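Galactose mutarotase related enzyme (Lactobacillus casei, PDB 3Q1N) probably binds carbohydrate and acts as a sugar isomerase of the aldose 1-epimerase (galactose mutarotase) type, its own substrate being unestablished. Local coordinates at residues A[186-191]-A[206-211]; A[194-199]-A[239-244]. All blocks are in the same frame, centred on the assembly; numbering follows the deposited sequence.

Interaction 1 (A[186-191]-A[206-211]); sequences EDIPGA and GLVILA. With EDO (1,2-ethanediol), chain Q.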
ATOM      1  N   GLU A 186     -19.788  -4.258  -2.059  1.00 23.37           N
ATOM      2  CA  GLU A 186     -20.622  -5.230  -1.345  1.00 24.51           C
ATOM      3  C   GLU A 186     -20.297  -5.285   0.148  1.00 25.33           C
ATOM      4  O   GLU A 186     -19.291  -4.757   0.610  1.00 22.45           O
ATOM      5  CB  GLU A 186     -20.446  -6.641  -1.940  1.00 24.96           C
ATOM      6  CG  GLU A 186     -18.987  -7.136  -1.936  1.00 26.87           C
ATOM      7  CD  GLU A 186     -18.740  -8.466  -2.675  1.00 31.66           C
ATOM      8  OE1 GLU A 186     -19.359  -8.685  -3.730  1.00 33.89           O
ATOM      9  OE2 GLU A 186     -17.841  -9.245  -2.231  1.00 33.60           O
ATOM     10  N   ASP A 187     -21.144  -6.008   0.877  1.00 26.85           N
ATOM     11  CA  ASP A 187     -20.926  -6.230   2.315  1.00 27.71           C
ATOM     12  C   ASP A 187     -19.749  -7.137   2.553  1.00 28.23           C
ATOM     13  O   ASP A 187     -19.347  -7.918   1.655  1.00 28.99           O
ATOM     14  CB  ASP A 187     -22.146  -6.902   2.931  1.00 29.11           C
ATOM     15  CG  ASP A 187     -23.400  -6.034   2.900  1.00 30.47           C
ATOM     16  OD1 ASP A 187     -23.330  -4.803   2.749  1.00 32.36           O
ATOM     17  OD2 ASP A 187     -24.482  -6.630   3.094  1.00 35.90           O
ATOM     18  N   ILE A 188     -19.171  -7.033   3.763  1.00 28.36           N
ATOM     19  CA  ILE A 188     -17.961  -7.791   4.118  1.00 28.64           C
ATOM     20  C   ILE A 188     -18.268  -8.904   5.122  1.00 29.69           C
ATOM     21  O   ILE A 188     -18.890  -8.618   6.149  1.00 31.07           O
ATOM     22  CB  ILE A 188     -16.918  -6.889   4.762  1.00 27.68           C
ATOM     23  CG1 ILE A 188     -16.629  -5.695   3.850  1.00 24.94           C
ATOM     24  CG2 ILE A 188     -15.645  -7.704   5.025  1.00 27.60           C
ATOM     25  CD1 ILE A 188     -15.432  -4.812   4.272  1.00 21.63           C
ATOM     26  N   PRO A 189     -17.850 -10.163   4.828  1.00 30.08           N
ATOM     27  CA  PRO A 189     -18.114 -11.251   5.781  1.00 29.87           C
ATOM     28  C   PRO A 189     -17.585 -10.905   7.171  1.00 29.58           C
ATOM     29  O   PRO A 189     -16.387 -10.634   7.338  1.00 28.58           O
ATOM     30  CB  PRO A 189     -17.370 -12.451   5.177  1.00 30.64           C
ATOM     31  CG  PRO A 189     -17.355 -12.180   3.659  1.00 30.00           C
ATOM     32  CD  PRO A 189     -17.331 -10.666   3.521  1.00 30.43           C
ATOM     33  N   GLY A 190     -18.512 -10.826   8.132  1.00 28.93           N
ATOM     34  CA  GLY A 190     -18.169 -10.674   9.531  1.00 28.21           C
ATOM     35  C   GLY A 190     -18.068  -9.257  10.085  1.00 27.34           C
ATOM     36  O   GLY A 190     -17.789  -9.108  11.251  1.00 25.52           O
ATOM     37  N   ALA A 191     -18.311  -8.228   9.275  1.00 27.26           N
ATOM     38  CA  ALA A 191     -18.157  -6.844   9.749  1.00 27.21           C
ATOM     39  C   ALA A 191     -19.192  -6.535  10.844  1.00 28.03           C
ATOM     40  O   ALA A 191     -20.340  -6.957  10.754  1.00 28.55           O
ATOM     41  CB  ALA A 191     -18.270  -5.835   8.581  1.00 27.49           C
ATOM     42  N   GLY A 206      -9.028 -13.699  -1.049  1.00 25.65           N
ATOM     43  CA  GLY A 206      -8.299 -12.634  -1.695  1.00 24.38           C
ATOM     44  C   GLY A 206      -8.364 -11.334  -0.958  1.00 23.14           C
ATOM     45  O   GLY A 206      -9.038 -11.196   0.085  1.00 22.69           O
ATOM     46  N   LEU A 207      -7.640 -10.373  -1.504  1.00 20.95           N
ATOM     47  CA  LEU A 207      -7.560  -9.036  -0.944  1.00 20.20           C
ATOM     48  C   LEU A 207      -8.963  -8.414  -0.653  1.00 19.51           C
ATOM     49  O   LEU A 207      -9.916  -8.596  -1.427  1.00 20.18           O
ATOM     50  CB  LEU A 207      -6.761  -8.144  -1.893  1.00 19.94           C
ATOM     51  CG  LEU A 207      -7.369  -7.679  -3.221  1.00 21.56           C
ATOM     52  CD1 LEU A 207      -6.415  -6.687  -3.865  1.00 20.53           C
ATOM     53  CD2 LEU A 207      -7.704  -8.844  -4.196  1.00 22.79           C
ATOM     54  N   VAL A 208      -9.080  -7.745   0.502  1.00 17.37           N
ATOM     55  CA  VAL A 208     -10.285  -7.043   0.931  1.00 16.62           C
ATOM     56  C   VAL A 208     -10.046  -5.532   0.824  1.00 15.89           C
ATOM     57  O   VAL A 208      -9.323  -4.932   1.617  1.00 14.46           O
ATOM     58  CB  VAL A 208     -10.654  -7.423   2.397  1.00 16.54           C
ATOM     59  CG1 VAL A 208     -11.918  -6.638   2.885  1.00 17.31           C
ATOM     60  CG2 VAL A 208     -10.908  -8.959   2.504  1.00 17.46           C
ATOM     61  N   ILE A 209     -10.609  -4.930  -0.207  1.00 14.99           N
ATOM     62  CA  ILE A 209     -10.413  -3.499  -0.475  1.00 14.96           C
ATOM     63  C   ILE A 209     -11.573  -2.686   0.091  1.00 15.29           C
ATOM     64  O   ILE A 209     -12.649  -2.678  -0.486  1.00 15.96           O
ATOM     65  CB  ILE A 209     -10.298  -3.200  -1.989  1.00 14.09           C
ATOM     66  CG1 ILE A 209      -9.319  -4.142  -2.666  1.00 15.58           C
ATOM     67  CG2 ILE A 209      -9.893  -1.727  -2.181  1.00 14.76           C
ATOM     68  CD1 ILE A 209      -9.345  -4.048  -4.226  1.00 15.06           C
ATOM     69  N   LEU A 210     -11.368  -2.019   1.217  1.00 15.82           N
ATOM     70  CA  LEU A 210     -12.427  -1.211   1.829  1.00 16.70           C
ATOM     71  C   LEU A 210     -12.728   0.017   0.987  1.00 16.82           C
ATOM     72  O   LEU A 210     -11.819   0.784   0.601  1.00 18.11           O
ATOM     73  CB  LEU A 210     -12.032  -0.746   3.249  1.00 16.50           C
ATOM     74  CG  LEU A 210     -11.671  -1.856   4.230  1.00 18.27           C
ATOM     75  CD1 LEU A 210     -11.333  -1.218   5.590  1.00 17.32           C
ATOM     76  CD2 LEU A 210     -12.792  -2.853   4.409  1.00 17.99           C
ATOM     77  N   ALA A 211     -14.011   0.196   0.711  1.00 17.84           N
ATOM     78  CA  ALA A 211     -14.506   1.238  -0.167  1.00 18.13           C
ATOM     79  C   ALA A 211     -14.850   2.533   0.554  1.00 19.20           C
ATOM     80  O   ALA A 211     -15.117   3.544  -0.115  1.00 20.49           O
ATOM     81  CB  ALA A 211     -15.723   0.731  -0.918  1.00 18.27           C
TER
HETATM   82  C1  EDO Q 309     -21.686  -9.819   7.090  1.00 57.77           C
HETATM   83  O1  EDO Q 309     -21.142  -9.714   8.416  1.00 56.93           O
HETATM   84  C2  EDO Q 309     -22.129  -8.450   6.592  1.00 57.72           C
HETATM   85  O2  EDO Q 309     -20.980  -7.662   6.263  1.00 58.03           O

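Interaction 2 (A[194-199]-A[239-244]); sequences NRLPLT and LTIWSP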
ATOM      1  N   ASN A 194     -17.911  -0.604  13.149  1.00 22.62           N
ATOM      2  CA  ASN A 194     -16.606  -0.154  12.694  1.00 21.81           C
ATOM      3  C   ASN A 194     -15.464  -1.142  12.952  1.00 21.43           C
ATOM      4  O   ASN A 194     -14.320  -0.783  12.808  1.00 19.93           O
ATOM      5  CB  ASN A 194     -16.248   1.193  13.291  1.00 22.28           C
ATOM      6  CG  ASN A 194     -15.933   1.122  14.740  1.00 22.89           C
ATOM      7  OD1 ASN A 194     -16.435   0.276  15.456  1.00 26.03           O
ATOM      8  ND2 ASN A 194     -15.064   2.025  15.206  1.00 25.31           N
ATOM      9  N   ARG A 195     -15.803  -2.382  13.243  1.00 21.33           N
ATOM     10  CA  ARG A 195     -14.826  -3.400  13.595  0.50 21.76           C
ATOM     11  C   ARG A 195     -14.934  -4.557  12.596  1.00 21.26           C
ATOM     12  O   ARG A 195     -16.057  -5.077  12.336  1.00 22.01           O
ATOM     13  CB  ARG A 195     -15.112  -3.864  15.023  0.50 22.61           C
ATOM     14  CG  ARG A 195     -14.053  -4.725  15.655  0.50 24.73           C
ATOM     15  CD  ARG A 195     -14.457  -5.046  17.099  0.50 28.03           C
ATOM     16  NE  ARG A 195     -14.372  -3.861  17.936  0.50 29.85           N
ATOM     17  CZ  ARG A 195     -13.282  -3.505  18.604  0.50 31.82           C
ATOM     18  NH1 ARG A 195     -12.181  -4.257  18.548  0.50 32.51           N
ATOM     19  NH2 ARG A 195     -13.297  -2.404  19.334  0.50 32.73           N
ATOM     20  N   LEU A 196     -13.801  -4.941  12.013  1.00 19.90           N
ATOM     21  CA  LEU A 196     -13.744  -6.067  11.066  1.00 19.51           C
ATOM     22  C   LEU A 196     -12.800  -7.139  11.607  1.00 18.41           C
ATOM     23  O   LEU A 196     -11.596  -6.921  11.671  1.00 17.67           O
ATOM     24  CB  LEU A 196     -13.269  -5.614   9.702  1.00 18.70           C
ATOM     25  CG  LEU A 196     -13.178  -6.678   8.610  1.00 19.62           C
ATOM     26  CD1 LEU A 196     -14.552  -7.338   8.341  1.00 22.26           C
ATOM     27  CD2 LEU A 196     -12.555  -6.077   7.336  1.00 19.48           C
ATOM     28  N   PRO A 197     -13.337  -8.295  12.026  1.00 19.10           N
ATOM     29  CA  PRO A 197     -12.448  -9.373  12.447  1.00 18.83           C
ATOM     30  C   PRO A 197     -11.631  -9.855  11.258  1.00 19.21           C
ATOM     31  O   PRO A 197     -12.175 -10.006  10.151  1.00 19.53           O
ATOM     32  CB  PRO A 197     -13.416 -10.456  12.939  1.00 20.39           C
ATOM     33  CG  PRO A 197     -14.713  -9.697  13.281  1.00 21.55           C
ATOM     34  CD  PRO A 197     -14.755  -8.639  12.217  1.00 19.79           C
ATOM     35  N   LEU A 198     -10.331 -10.052  11.458  1.00 18.58           N
ATOM     36  CA  LEU A 198      -9.422 -10.432  10.378  1.00 18.45           C
ATOM     37  C   LEU A 198      -9.068 -11.919  10.526  1.00 19.18           C
ATOM     38  O   LEU A 198      -8.282 -12.313  11.398  1.00 20.29           O
ATOM     39  CB  LEU A 198      -8.168  -9.548  10.413  1.00 17.86           C
ATOM     40  CG  LEU A 198      -8.452  -8.045  10.298  1.00 18.23           C
ATOM     41  CD1 LEU A 198      -7.146  -7.245  10.333  1.00 17.86           C
ATOM     42  CD2 LEU A 198      -9.237  -7.706   9.015  1.00 16.22           C
ATOM     43  N   THR A 199      -9.699 -12.740   9.694  1.00 19.62           N
ATOM     44  CA  THR A 199      -9.632 -14.180   9.818  1.00 20.65           C
ATOM     45  C   THR A 199      -9.209 -14.751   8.471  1.00 21.13           C
ATOM     46  O   THR A 199      -9.292 -14.073   7.419  1.00 20.12           O
ATOM     47  CB  THR A 199     -10.987 -14.763  10.187  1.00 21.59           C
ATOM     48  OG1 THR A 199     -11.898 -14.498   9.122  1.00 20.84           O
ATOM     49  CG2 THR A 199     -11.505 -14.167  11.498  1.00 22.91           C
ATOM     50  N   LEU A 239      -8.397   1.209   1.299  1.00 15.60           N
ATOM     51  CA  LEU A 239      -7.536   0.554   2.270  1.00 15.31           C
ATOM     52  C   LEU A 239      -7.710  -0.927   2.123  1.00 15.48           C
ATOM     53  O   LEU A 239      -8.838  -1.421   2.270  1.00 15.82           O
ATOM     54  CB  LEU A 239      -7.884   0.982   3.708  1.00 15.48           C
ATOM     55  CG  LEU A 239      -6.893   0.505   4.784  1.00 15.68           C
ATOM     56  CD1 LEU A 239      -5.496   1.115   4.586  1.00 16.15           C
ATOM     57  CD2 LEU A 239      -7.447   0.843   6.210  1.00 17.17           C
ATOM     58  N   THR A 240      -6.622  -1.645   1.873  1.00 15.37           N
ATOM     59  CA  THR A 240      -6.721  -3.056   1.532  1.00 15.92           C
ATOM     60  C   THR A 240      -6.071  -3.955   2.580  1.00 16.21           C
ATOM     61  O   THR A 240      -4.975  -3.677   3.047  1.00 16.97           O
ATOM     62  CB  THR A 240      -6.113  -3.313   0.159  1.00 16.76           C
ATOM     63  OG1 THR A 240      -6.881  -2.588  -0.812  1.00 15.99           O
ATOM     64  CG2 THR A 240      -6.125  -4.789  -0.208  1.00 17.77           C
ATOM     65  N   ILE A 241      -6.776  -5.026   2.946  1.00 16.14           N
ATOM     66  CA  ILE A 241      -6.252  -6.024   3.866  0.50 16.51           C
ATOM     67  C   ILE A 241      -5.947  -7.289   3.067  1.00 16.66           C
ATOM     68  O   ILE A 241      -6.760  -7.717   2.232  1.00 16.98           O
ATOM     69  CB  ILE A 241      -7.254  -6.342   4.988  0.50 16.92           C
ATOM     70  CG1 ILE A 241      -7.747  -5.050   5.663  0.50 16.56           C
ATOM     71  CG2 ILE A 241      -6.620  -7.278   6.039  0.50 16.50           C
ATOM     72  CD1 ILE A 241      -9.049  -4.464   5.050  0.50 16.99           C
ATOM     73  N   TRP A 242      -4.778  -7.872   3.311  1.00 16.90           N
ATOM     74  CA  TRP A 242      -4.292  -9.063   2.564  1.00 17.43           C
ATOM     75  C   TRP A 242      -3.375  -9.925   3.417  1.00 17.60           C
ATOM     76  O   TRP A 242      -2.587  -9.422   4.190  1.00 16.70           O
ATOM     77  CB  TRP A 242      -3.542  -8.640   1.281  1.00 17.39           C
ATOM     78  CG  TRP A 242      -2.896  -9.782   0.596  1.00 19.20           C
ATOM     79  CD1 TRP A 242      -3.504 -10.777  -0.134  1.00 20.95           C
ATOM     80  CD2 TRP A 242      -1.514 -10.106   0.628  1.00 17.45           C
ATOM     81  NE1 TRP A 242      -2.571 -11.681  -0.568  1.00 20.94           N
ATOM     82  CE2 TRP A 242      -1.340 -11.284  -0.127  1.00 21.28           C
ATOM     83  CE3 TRP A 242      -0.388  -9.491   1.201  1.00 18.68           C
ATOM     84  CZ2 TRP A 242      -0.086 -11.875  -0.308  1.00 19.09           C
ATOM     85  CZ3 TRP A 242       0.841 -10.050   1.001  1.00 19.17           C
ATOM     86  CH2 TRP A 242       0.987 -11.249   0.252  1.00 21.84           C
ATOM     87  N   SER A 243      -3.538 -11.238   3.308  1.00 18.11           N
ATOM     88  CA  SER A 243      -2.559 -12.197   3.806  1.00 18.77           C
ATOM     89  C   SER A 243      -2.577 -13.391   2.871  1.00 19.72           C
ATOM     90  O   SER A 243      -3.632 -13.736   2.353  1.00 20.59           O
ATOM     91  CB  SER A 243      -2.912 -12.656   5.209  1.00 19.25           C
ATOM     92  OG  SER A 243      -1.813 -13.324   5.773  1.00 17.60           O
ATOM     93  N   PRO A 244      -1.414 -13.980   2.608  1.00 21.00           N
ATOM     94  CA  PRO A 244      -1.350 -15.073   1.636  1.00 22.07           C
ATOM     95  C   PRO A 244      -2.472 -16.106   1.809  1.00 23.41           C
ATOM     96  O   PRO A 244      -2.672 -16.681   2.902  1.00 23.04           O
ATOM     97  CB  PRO A 244       0.003 -15.708   1.928  1.00 21.83           C
ATOM     98  CG  PRO A 244       0.869 -14.528   2.349  1.00 22.20           C
ATOM     99  CD  PRO A 244      -0.078 -13.624   3.131  1.00 20.62           C
TER

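Interaction 1 (A[186-191]-A[206-211])
Ile188, Val208 and Leu210 meet through methyl groups, without a flat group between them; the side chain of Arg172, on strand 171-175, packs on Val208. Everything converges on Ile188 CD1. That methyl lies 3.3 Å from Leu210 CD2, shorter than usual van der Waals contact and doubtful in its exact value, and 4.2 Å from Val208 CG1. The Ile188 and Leu210 side chains cross at about a right angle and meet through their terminal methyls, Ile188 CD1 and Leu210 CD2. Extension carries the methyl inward: Ile188 CG1 stands anti to the carbonyl carbon (chi1 -54°) and CD1 continues the chain outstretched (chi2 -171°). The backbones stay apart, with 8.3 Å between Ile188 CA and Val208 CA. Leu202 of helix 200-203 packs on both Ile188 and Val208. On the outer side the chain reverses in a type II turn closed by Ala191 N to Ile188 O at 3.2 Å. A 1,2-ethanediol sits there, probably from the crystallisation liquor, and accepts a bond from Gly190 N to its O1 at 2.9 Å; its approach to Ile188 O is implausibly short. Pro189 and Gly190, with glycine at phi 92°, fill the central positions of the turn, the classic proline-glycine type II beta turn, here following strand 184-187 and putting Ile188, its first residue, against strand 208-210.

Interaction 2 (A[194-199]-A[239-244])
Ile241 has the most surface buried here and works as a fork, one branch reaching Leu198 and the other Leu196. Its CG2 approaches Leu198 CD2 to 4.0 Å, normal van der Waals contact, while its CD1 reaches Leu196 CD2 at a looser 4.5 Å. The first torsion explains the split: with chi1 at -51°, CG2 stands anti to the backbone N and CG1 anti to the carbonyl carbon, so the branches diverge from CB toward different leucines. Beyond CG1 the chain is less settled. Chi2 is 92°, off the staggered values, and a second conformer was modelled for this residue, so the detail at CD1 carries less weight.

Leu198 follows Ile241 in buried area. Its side chain sets out toward the facing strand and crosses that of Ile241 at about a right angle. CD2 makes the closest approach, with CD1 a little farther from the same methyl. Leu196, two residues earlier and on the same side of its strand, contributes the smaller share. Pro197 between them turns elsewhere and packs on Asp160. The nearest CA atoms, of Leu198 and Ile241, are 8.5 Å apart, a spacing for packed side chains and too wide for strand pairing. Each backbone is paired elsewhere: Leu196 with Leu161, Leu198 with Tyr159, and Thr240 with Glu255. Further apolar side chains extend the cluster, Leu161 and Leu220 against Leu198, and Ile252 against Ile241. Just after Leu198, Thr199 caps helix 200-203, its OG1 bonded to Leu202 N.

Because only aliphatic carbons meet, the joint between strands 195-197 and 238-242, which belong to different sheets, rests on dispersion and the exclusion of water, with shape alone setting how the branches fit.

The centres of interactions 1 and 2 lie 8 Å apart, on the same side of the chain's centre. Along the sequence their segments alternate: 186-191, 194-199, 206-211, then 239-244. The later two are antiparallel neighbours in one sheet, with probable hydrogen bonds Leu210 N to Leu239 O (2.8 Å) and Val208 O to Ile241 N (2.9 Å). The earlier two follow each other in the chain and pack where Gly190 O meets Pro197 CD at 3.2 Å. Leu196 also touches Ile188, and Leu210 touches Ile241, so the two contacts merge into one apolar layer between the paired strands 208-210 and 238-242 and the segments 186-191 and 194-199 packed against them, within the beta-rich aldose-epimerase-type fold.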